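Local atomic coordinates of lipoprotein (PDB entry 3O0Y), a protein that is of unknown function but, as a putative lipoprotein related to zincin-like metallopeptidases, may be a metal-dependent peptidase. Residues Y71-E76 / I182-A187; T380-Q385 / H444-A449; G415-N420 / F430-L435. All blocks are in the same frame, centred on the assembly; numbering follows the deposited sequence.

Interaction 1 of 3, residues Y71-E76 / I182-A187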
loop_
_atom_site.group_PDB
_atom_site.type_symbol
_atom_site.label_atom_id
_atom_site.label_comp_id
_atom_site.label_asym_id
_atom_site.label_seq_id
_atom_site.Cartn_x
_atom_site.Cartn_y
_atom_site.Cartn_z
ATOM N N TYR A 71 -7.959 16.757 10.683
ATOM C CA TYR A 71 -8.910 16.154 9.756
ATOM C C TYR A 71 -10.301 16.756 9.860
ATOM O O TYR A 71 -11.259 16.110 9.485
ATOM C CB TYR A 71 -8.992 14.624 9.997
ATOM C CG TYR A 71 -7.740 13.957 9.517
ATOM C CD1 TYR A 71 -7.582 13.681 8.198
ATOM C CD2 TYR A 71 -6.667 13.751 10.374
ATOM C CE1 TYR A 71 -6.398 13.087 7.715
ATOM C CE2 TYR A 71 -5.509 13.241 9.927
ATOM C CZ TYR A 71 -5.365 12.898 8.583
ATOM O OH TYR A 71 -4.184 12.380 8.133
ATOM N N SER A 72 -10.440 18.018 10.292
ATOM C CA SER A 72 -11.793 18.610 10.423
ATOM C C SER A 72 -12.445 18.731 9.027
ATOM O O SER A 72 -11.753 18.767 8.037
ATOM C CB SER A 72 -11.707 20.005 11.038
ATOM O OG SER A 72 -11.346 21.018 10.115
ATOM N N PRO A 73 -13.770 18.909 8.966
ATOM C CA PRO A 73 -14.398 19.248 7.673
ATOM C C PRO A 73 -13.741 20.407 6.934
ATOM O O PRO A 73 -13.528 20.316 5.733
ATOM C CB PRO A 73 -15.853 19.605 8.090
ATOM C CG PRO A 73 -16.077 18.694 9.201
ATOM C CD PRO A 73 -14.787 18.711 10.002
ATOM N N GLU A 74 -13.334 21.463 7.633
ATOM C CA GLU A 74 -12.753 22.585 6.972
ATOM C C GLU A 74 -11.331 22.254 6.514
ATOM O O GLU A 74 -10.964 22.659 5.427
ATOM C CB GLU A 74 -12.745 23.815 7.859
ATOM C CG GLU A 74 -12.273 25.088 7.125
ATOM C CD GLU A 74 -13.228 25.589 6.007
ATOM O OE1 GLU A 74 -14.455 25.252 5.964
ATOM O OE2 GLU A 74 -12.735 26.378 5.157
ATOM N N ASN A 75 -10.586 21.475 7.305
ATOM C CA ASN A 75 -9.232 21.064 6.897
ATOM C C ASN A 75 -9.294 20.294 5.562
ATOM O O ASN A 75 -8.551 20.575 4.628
ATOM C CB ASN A 75 -8.598 20.169 7.951
ATOM C CG ASN A 75 -8.249 20.910 9.258
ATOM O OD1 ASN A 75 -7.940 22.119 9.252
ATOM N ND2 ASN A 75 -8.360 20.237 10.358
ATOM N N GLU A 76 -10.212 19.335 5.493
ATOM C CA GLU A 76 -10.335 18.477 4.333
ATOM C C GLU A 76 -10.837 19.246 3.131
ATOM O O GLU A 76 -10.342 19.076 1.999
ATOM C CB GLU A 76 -11.237 17.296 4.612
ATOM C CG GLU A 76 -10.547 16.214 5.438
ATOM C CD GLU A 76 -9.440 15.481 4.614
ATOM O OE1 GLU A 76 -9.740 14.887 3.533
ATOM O OE2 GLU A 76 -8.305 15.443 5.084
ATOM N N ILE A 182 -13.249 12.932 14.924
ATOM C CA ILE A 182 -14.649 12.785 15.294
ATOM C C ILE A 182 -15.521 13.759 14.587
ATOM O O ILE A 182 -16.606 13.387 14.107
ATOM C CB ILE A 182 -14.828 12.914 16.855
ATOM C CG1 ILE A 182 -14.159 11.703 17.528
ATOM C CG2 ILE A 182 -16.317 13.064 17.203
ATOM C CD1 ILE A 182 -13.801 11.899 19.079
ATOM N N GLU A 183 -15.075 14.998 14.474
ATOM C CA GLU A 183 -15.862 15.997 13.741
ATOM C C GLU A 183 -16.127 15.578 12.305
ATOM O O GLU A 183 -17.240 15.798 11.809
ATOM C CB GLU A 183 -15.152 17.349 13.751
ATOM C CG GLU A 183 -16.003 18.528 13.459
ATOM C CD GLU A 183 -15.166 19.803 13.348
ATOM O OE1 GLU A 183 -14.006 19.830 13.907
ATOM O OE2 GLU A 183 -15.672 20.734 12.640
ATOM N N LYS A 184 -15.108 15.026 11.623
ATOM C CA LYS A 184 -15.281 14.563 10.224
ATOM C C LYS A 184 -16.166 13.312 10.135
ATOM O O LYS A 184 -17.056 13.233 9.303
ATOM C CB LYS A 184 -13.906 14.266 9.567
ATOM C CG LYS A 184 -13.968 14.115 8.069
ATOM C CD LYS A 184 -14.622 15.286 7.330
ATOM C CE LYS A 184 -14.444 15.170 5.815
ATOM N NZ LYS A 184 -14.957 13.928 5.205
ATOM N N GLN A 185 -15.985 12.348 11.031
ATOM C CA GLN A 185 -16.816 11.122 11.031
ATOM C C GLN A 185 -18.315 11.503 11.249
ATOM O O GLN A 185 -19.220 10.967 10.592
ATOM C CB GLN A 185 -16.380 10.277 12.179
ATOM C CG GLN A 185 -17.018 8.855 12.232
ATOM C CD GLN A 185 -16.624 8.095 13.488
ATOM O OE1 GLN A 185 -16.847 8.579 14.612
ATOM N NE2 GLN A 185 -16.119 6.877 13.314
ATOM N N THR A 186 -18.491 12.505 12.107
ATOM C CA THR A 186 -19.854 13.004 12.406
ATOM C C THR A 186 -20.457 13.718 11.220
ATOM O O THR A 186 -21.633 13.459 10.898
ATOM C CB THR A 186 -19.864 13.920 13.656
ATOM O OG1 THR A 186 -19.555 13.118 14.790
ATOM C CG2 THR A 186 -21.234 14.546 13.898
ATOM N N ALA A 187 -19.664 14.573 10.563
ATOM C CA ALA A 187 -20.096 15.271 9.327
ATOM C C ALA A 187 -20.503 14.252 8.270
ATOM O O ALA A 187 -21.464 14.438 7.565
ATOM C CB ALA A 187 -18.974 16.233 8.770
HETATM O O HOH W 1 -14.592 22.134 10.376
#

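Interaction 2 of 3, residues T380-Q385 / H444-A449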
loop_
_atom_site.group_PDB
_atom_site.type_symbol
_atom_site.label_atom_id
_atom_site.label_comp_id
_atom_site.label_asym_id
_atom_site.label_seq_id
_atom_site.Cartn_x
_atom_site.Cartn_y
_atom_site.Cartn_z
ATOM N N THR A 380 19.639 -1.551 -14.852
ATOM C CA THR A 380 19.833 -0.335 -14.036
ATOM C C THR A 380 19.532 -0.697 -12.569
ATOM O O THR A 380 18.407 -1.022 -12.183
ATOM C CB THR A 380 18.912 0.780 -14.507
ATOM O OG1 THR A 380 19.236 1.099 -15.874
ATOM C CG2 THR A 380 19.172 2.016 -13.662
ATOM N N THR A 381 20.552 -0.645 -11.728
ATOM C CA THR A 381 20.435 -0.965 -10.294
ATOM C C THR A 381 20.097 0.285 -9.519
ATOM O O THR A 381 20.788 1.305 -9.642
ATOM C CB THR A 381 21.744 -1.559 -9.735
ATOM O OG1 THR A 381 22.042 -2.746 -10.474
ATOM C CG2 THR A 381 21.605 -1.878 -8.252
ATOM N N PRO A 382 19.060 0.210 -8.708
ATOM C CA PRO A 382 18.699 1.403 -7.944
ATOM C C PRO A 382 19.716 1.662 -6.827
ATOM O O PRO A 382 20.447 0.753 -6.447
ATOM C CB PRO A 382 17.372 1.057 -7.344
ATOM C CG PRO A 382 17.287 -0.416 -7.377
ATOM C CD PRO A 382 18.094 -0.893 -8.511
ATOM N N SER A 383 19.773 2.893 -6.319
ATOM C CA SER A 383 20.791 3.282 -5.334
ATOM C C SER A 383 20.447 2.916 -3.854
ATOM O O SER A 383 21.163 3.357 -2.930
ATOM C CB SER A 383 21.012 4.789 -5.376
ATOM O OG SER A 383 19.853 5.458 -4.874
ATOM N N TYR A 384 19.417 2.098 -3.637
ATOM C CA TYR A 384 18.936 1.700 -2.334
ATOM C C TYR A 384 18.940 0.176 -2.224
ATOM O O TYR A 384 18.640 -0.478 -3.200
ATOM C CB TYR A 384 17.502 2.159 -2.100
ATOM C CG TYR A 384 17.259 3.605 -2.294
ATOM C CD1 TYR A 384 17.141 4.478 -1.190
ATOM C CD2 TYR A 384 16.948 4.116 -3.550
ATOM C CE1 TYR A 384 16.846 5.811 -1.392
ATOM C CE2 TYR A 384 16.652 5.481 -3.739
ATOM C CZ TYR A 384 16.625 6.303 -2.637
ATOM O OH TYR A 384 16.287 7.621 -2.772
ATOM N N GLN A 385 19.440 -0.340 -1.098
ATOM C CA GLN A 385 19.502 -1.781 -0.906
ATOM C C GLN A 385 18.403 -2.160 0.063
ATOM O O GLN A 385 18.333 -1.599 1.135
ATOM C CB GLN A 385 20.849 -2.210 -0.316
ATOM C CG GLN A 385 21.936 -2.358 -1.371
ATOM C CD GLN A 385 22.906 -3.539 -1.072
ATOM O OE1 GLN A 385 23.073 -3.990 0.099
ATOM N NE2 GLN A 385 23.547 -4.043 -2.134
ATOM N N HIS A 444 8.407 -4.721 -5.524
ATOM C CA HIS A 444 8.231 -3.398 -4.965
ATOM C C HIS A 444 9.516 -2.645 -4.718
ATOM O O HIS A 444 9.581 -1.470 -5.079
ATOM C CB HIS A 444 7.471 -3.436 -3.663
ATOM C CG HIS A 444 5.992 -3.678 -3.778
ATOM N ND1 HIS A 444 5.206 -3.132 -4.788
ATOM C CD2 HIS A 444 5.158 -4.386 -2.982
ATOM C CE1 HIS A 444 3.939 -3.476 -4.563
ATOM N NE2 HIS A 444 3.882 -4.235 -3.483
ATOM N N HIS A 445 10.518 -3.247 -4.097
ATOM C CA HIS A 445 11.745 -2.514 -3.779
ATOM C C HIS A 445 12.441 -2.029 -5.058
ATOM O O HIS A 445 12.807 -0.846 -5.209
ATOM C CB HIS A 445 12.711 -3.343 -2.925
ATOM C CG HIS A 445 14.006 -2.613 -2.698
ATOM N ND1 HIS A 445 14.060 -1.512 -1.866
ATOM C CD2 HIS A 445 15.215 -2.686 -3.323
ATOM C CE1 HIS A 445 15.288 -0.989 -1.926
ATOM N NE2 HIS A 445 16.010 -1.664 -2.821
ATOM N N TRP A 446 12.604 -2.920 -6.033
ATOM C CA TRP A 446 13.325 -2.581 -7.224
ATOM C C TRP A 446 12.604 -1.389 -7.915
ATOM O O TRP A 446 13.248 -0.429 -8.331
ATOM C CB TRP A 446 13.457 -3.792 -8.139
ATOM C CG TRP A 446 14.522 -3.672 -9.203
ATOM C CD1 TRP A 446 14.328 -3.419 -10.536
ATOM C CD2 TRP A 446 15.910 -3.924 -9.043
ATOM N NE1 TRP A 446 15.509 -3.487 -11.199
ATOM C CE2 TRP A 446 16.502 -3.777 -10.315
ATOM C CE3 TRP A 446 16.711 -4.262 -7.946
ATOM C CZ2 TRP A 446 17.858 -3.954 -10.533
ATOM C CZ3 TRP A 446 18.044 -4.435 -8.177
ATOM C CH2 TRP A 446 18.603 -4.344 -9.456
ATOM N N GLN A 447 11.291 -1.472 -7.998
ATOM C CA GLN A 447 10.492 -0.471 -8.720
ATOM C C GLN A 447 10.473 0.837 -7.982
ATOM O O GLN A 447 10.848 1.886 -8.567
ATOM C CB GLN A 447 9.098 -0.988 -8.982
ATOM C CG GLN A 447 8.144 -0.050 -9.648
ATOM C CD GLN A 447 7.457 0.845 -8.670
ATOM O OE1 GLN A 447 6.659 0.397 -7.864
ATOM N NE2 GLN A 447 7.652 2.188 -8.856
ATOM N N ILE A 448 10.135 0.775 -6.699
ATOM C CA ILE A 448 10.040 2.036 -5.885
ATOM C C ILE A 448 11.387 2.762 -5.780
ATOM O O ILE A 448 11.491 3.963 -5.921
ATOM C CB ILE A 448 9.440 1.717 -4.517
ATOM C CG1 ILE A 448 7.943 1.489 -4.697
ATOM C CG2 ILE A 448 9.713 2.815 -3.438
ATOM C CD1 ILE A 448 7.265 0.875 -3.529
ATOM N N ALA A 449 12.447 2.026 -5.523
ATOM C CA ALA A 449 13.750 2.594 -5.451
ATOM C C ALA A 449 14.220 3.216 -6.763
ATOM O O ALA A 449 14.754 4.350 -6.793
ATOM C CB ALA A 449 14.779 1.487 -4.949
HETATM O O HOH W 2 16.566 -2.370 -13.800
#

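Interaction 3 of 3, residues G415-N420 / F430-L435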
loop_
_atom_site.group_PDB
_atom_site.type_symbol
_atom_site.label_atom_id
_atom_site.label_comp_id
_atom_site.label_asym_id
_atom_site.label_seq_id
_atom_site.Cartn_x
_atom_site.Cartn_y
_atom_site.Cartn_z
ATOM N N GLY A 415 14.749 0.675 2.410
ATOM C CA GLY A 415 13.491 0.008 2.123
ATOM C C GLY A 415 13.465 -1.318 2.833
ATOM O O GLY A 415 14.506 -1.976 2.952
ATOM N N ILE A 416 12.300 -1.702 3.342
ATOM C CA ILE A 416 12.183 -2.938 4.134
ATOM C C ILE A 416 11.074 -3.838 3.647
ATOM O O ILE A 416 9.923 -3.415 3.459
ATOM C CB ILE A 416 11.906 -2.582 5.636
ATOM C CG1 ILE A 416 13.073 -1.693 6.176
ATOM C CG2 ILE A 416 11.727 -3.848 6.513
ATOM C CD1 ILE A 416 12.667 -0.946 7.441
ATOM N N TYR A 417 11.444 -5.098 3.485
ATOM C CA TYR A 417 10.563 -6.204 3.284
ATOM C C TYR A 417 10.276 -6.754 4.668
ATOM O O TYR A 417 11.127 -7.301 5.339
ATOM C CB TYR A 417 11.214 -7.217 2.334
ATOM C CG TYR A 417 10.603 -8.620 2.240
ATOM C CD1 TYR A 417 9.318 -8.910 2.595
ATOM C CD2 TYR A 417 11.341 -9.620 1.641
ATOM C CE1 TYR A 417 8.807 -10.203 2.448
ATOM C CE2 TYR A 417 10.830 -10.917 1.536
ATOM C CZ TYR A 417 9.564 -11.183 1.910
ATOM O OH TYR A 417 9.048 -12.449 1.764
ATOM N N TRP A 418 9.035 -6.531 5.090
ATOM C CA TRP A 418 8.541 -7.037 6.320
ATOM C C TRP A 418 7.880 -8.398 6.146
ATOM O O TRP A 418 7.050 -8.602 5.227
ATOM C CB TRP A 418 7.500 -6.133 6.906
ATOM C CG TRP A 418 7.981 -4.795 7.248
ATOM C CD1 TRP A 418 8.022 -3.741 6.389
ATOM C CD2 TRP A 418 8.533 -4.322 8.503
ATOM N NE1 TRP A 418 8.531 -2.619 7.033
ATOM C CE2 TRP A 418 8.871 -2.954 8.318
ATOM C CE3 TRP A 418 8.793 -4.919 9.729
ATOM C CZ2 TRP A 418 9.454 -2.179 9.333
ATOM C CZ3 TRP A 418 9.385 -4.180 10.746
ATOM C CH2 TRP A 418 9.693 -2.791 10.540
ATOM N N ILE A 419 8.256 -9.320 7.018
ATOM C CA ILE A 419 7.671 -10.665 7.026
ATOM C C ILE A 419 6.989 -10.990 8.350
ATOM O O ILE A 419 7.536 -10.685 9.404
ATOM C CB ILE A 419 8.796 -11.713 6.660
ATOM C CG1 ILE A 419 8.192 -13.091 6.521
ATOM C CG2 ILE A 419 9.918 -11.675 7.660
ATOM C CD1 ILE A 419 7.333 -13.293 5.279
ATOM N N ASN A 420 5.787 -11.603 8.305
ATOM C CA ASN A 420 5.057 -11.978 9.530
ATOM C C ASN A 420 5.431 -13.378 9.979
ATOM O O ASN A 420 5.154 -14.351 9.248
ATOM C CB ASN A 420 3.573 -11.954 9.249
ATOM C CG ASN A 420 2.775 -11.926 10.490
ATOM O OD1 ASN A 420 3.069 -12.620 11.451
ATOM N ND2 ASN A 420 1.727 -11.104 10.501
ATOM N N PHE A 430 6.418 -23.304 0.119
ATOM C CA PHE A 430 6.124 -23.141 -1.343
ATOM C C PHE A 430 5.561 -21.770 -1.713
ATOM O O PHE A 430 5.379 -21.483 -2.876
ATOM C CB PHE A 430 5.203 -24.247 -1.838
ATOM C CG PHE A 430 3.896 -24.384 -1.101
ATOM C CD1 PHE A 430 2.884 -23.470 -1.275
ATOM C CD2 PHE A 430 3.656 -25.488 -0.288
ATOM C CE1 PHE A 430 1.680 -23.602 -0.665
ATOM C CE2 PHE A 430 2.419 -25.644 0.374
ATOM C CZ PHE A 430 1.429 -24.735 0.187
ATOM N N GLY A 431 5.241 -20.940 -0.710
ATOM C CA GLY A 431 4.755 -19.592 -0.984
ATOM C C GLY A 431 5.737 -18.454 -0.770
ATOM O O GLY A 431 5.456 -17.289 -1.108
ATOM N N LEU A 432 6.903 -18.777 -0.225
ATOM C CA LEU A 432 7.839 -17.741 0.161
ATOM C C LEU A 432 8.618 -17.096 -0.975
ATOM O O LEU A 432 8.939 -15.915 -0.875
ATOM C CB LEU A 432 8.752 -18.281 1.237
ATOM C CG LEU A 432 9.704 -17.325 1.936
ATOM C CD1 LEU A 432 8.928 -16.197 2.640
ATOM C CD2 LEU A 432 10.595 -18.130 3.029
ATOM N N LYS A 433 9.003 -17.852 -2.000
ATOM C CA LYS A 433 9.715 -17.244 -3.118
ATOM C C LYS A 433 8.843 -16.173 -3.748
ATOM O O LYS A 433 9.274 -15.006 -3.890
ATOM C CB LYS A 433 10.111 -18.295 -4.178
ATOM C CG LYS A 433 11.377 -19.023 -3.912
ATOM C CD LYS A 433 11.670 -19.978 -5.136
ATOM C CE LYS A 433 12.898 -20.769 -4.992
ATOM N NZ LYS A 433 13.072 -21.798 -6.058
ATOM N N THR A 434 7.568 -16.492 -4.061
ATOM C CA THR A 434 6.774 -15.516 -4.797
ATOM C C THR A 434 6.558 -14.251 -3.979
ATOM O O THR A 434 6.592 -13.124 -4.499
ATOM C CB THR A 434 5.486 -16.112 -5.376
ATOM O OG1 THR A 434 5.106 -15.296 -6.512
ATOM C CG2 THR A 434 4.370 -16.248 -4.305
ATOM N N LEU A 435 6.357 -14.431 -2.668
ATOM C CA LEU A 435 6.173 -13.272 -1.760
ATOM C C LEU A 435 7.429 -12.422 -1.776
ATOM O O LEU A 435 7.372 -11.185 -1.805
ATOM C CB LEU A 435 5.840 -13.730 -0.383
ATOM C CG LEU A 435 5.637 -12.626 0.646
ATOM C CD1 LEU A 435 4.370 -11.800 0.197
ATOM C CD2 LEU A 435 5.472 -13.233 2.040
#

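Interaction 1 of 3, residues Y71-E76 / I182-A187
The carboxylate of Glu183 is the flat group at this contact, and one of its faces is laid over Pro73. Pro73 CD packs on that face, nearly on the normal through Glu183 CD, at 3.5 Å, and Ser72 CB meets the same face farther out, 3.7 Å from Glu183 OE1. A water bound to Glu183 OE2 at 2.9 Å is tilted out of the carboxylate plane toward that side too. It accepts from Glu74 N at 3.1 Å, so it ties an amide of the first turn of helix 73-92 to an acid on helix 174-190. Glu183 reaches this place because CG lies anti to the backbone N (chi1 -160°) and the chain stays extended. One turn on, Ala187 CB touches Pro73 CG at 3.8 Å.

Lys184 runs along the other flank. Its CB abuts Tyr71 O at 3.2 Å, its CD passes Pro73 CA, and its CE touches Glu76 CB and CG, the two side chains crossing at about a right angle. The bends at chi2 and chi4 carry NZ to Asp188 and the carbonyls of Asn123 and Gly125, whereas the Glu76 carboxylate pairs with Arg46 and Arg80. With a leucine in place of Lys184, Asp188 would probably lose its charged mate and the two carbonyls their shared donor.

Ser72 OG accepts from Asn75 N at 2.9 Å and 163°, the N-cap bond, while Glu76 N bonds to Ser72 O. The arrangement is a serine-capped helix start, with proline in its first turn, docked against the C-terminal half of helix 174-190.

Interaction 2 of 3, residues T380-Q385 / H444-A449
His445 ends the His-Glu-Ala-Asn-Pro-Gly-His-His sequence that leads from helix 432-439 into helix 444-452, and its ring grips the irregular segment 380-385 through Tyr384. The bond runs from His445 NE2 to Tyr384 O, 2.9 Å long with an N-H...O angle of 158°. The oxygen lies in the imidazole plane, but the donor stands well above the carbonyl plane, 64° out of it, so the approach is from over the carbonyl group. CG anti to the backbone N (chi1 176°) sends the ring out from the helix to this oxygen. At the other side of the ring ND1 is hydrogen-bonded to Tyr404 OH, so both nitrogens are engaged and the ring's rotation is fixed.

Pro382 wedges between the next two helix positions that face the segment. Its CD lies 3.4 Å from the centroid of the six-membered ring of Trp446, almost exactly on the ring normal, a CH-pi contact over the face. Pro382 CB meets Ala449 CB at 3.6 Å. That same methyl touches Tyr384 CD2 at 3.7 Å and lies over one face of the His445 ring, toward its rim, a small group among three larger ones. At the indole nitrogen, a water accepts from Trp446 NE1 at 3.0 Å and donates to Thr380 O at 2.8 Å, linking the far end of the segment to the helix.

Trp446 also meets Phe378, and Tyr384 OH bonds to Val409 O. His445, Trp446 and Ala449 thus form one helix face strapped by an irregular segment without helix or strand, at a histidine-rich helix start consistent with the zincin-like kinship of the clan.

Interaction 3 of 3, residues G415-N420 / F430-L435
Tyr417 and Ile419, two residues apart on the strand, both direct their side chains at Leu432 and Leu435, one turn apart at the start of helix 432-439. Tyr417 holds CG anti to the backbone N (chi1 166°), and this torsion carries the hydroxyl end of the ring to the helix: OH is 3.6 Å from Leu435 CG and 3.9 Å from Leu432 CD1. A chi2 of only 21°, far from the perpendicular setting common for aromatic residues, sets how the ring plane is turned about that axis without moving OH. Though set among leucine carbons, the hydroxyl is satisfied by a hydrogen bond with Thr436 OG1.

Ile419 likewise has its longer branch, CG1, anti to the backbone N (chi1 -174°). Its terminal methyl therefore carries the contact, with CD1 3.7 Å from Leu435 CD2 and 4.2 Å from Leu432 CD1. Each leucine thus offers a single methyl to Ile419, CD1 from Leu432 and CD2 from Leu435. The contact is made by the outer parts of the side chains, for the nearest CA atoms, those of Ile419 and Leu435, are 9.3 Å apart.

Helix 353-373 packs beside this cluster, Ile363 touching Tyr417 and Leu432, and Leu360 touching Ile419. Strand 416-419 is the middle of a three-stranded mixed sheet, parallel to 387-390 and antiparallel to 402-405, and helix 432-439 lies against the side bearing Tyr417 and Ile419.

How the interactions relate
Interactions 2 and 3 are neighbours, their centres 16 Å apart and their nearest atoms about 4 Å apart, whereas interaction 1, between helices 73-92 and 174-190, lies across the centre of the chain, its nearest atoms about 20 Å from either. Consecutive helices join the close pair: 432-439, seated on the sheet in interaction 3, ends with His438 and Glu439, and 444-452, strapped in interaction 2, begins with His444, whose ring meets that of His438 and the side chain of Glu471. These four residues may correspond to the metal site of zincin-like relatives. A sulfate about 6 Å from the Leu435 side chain probably comes from the crystallisation liquor.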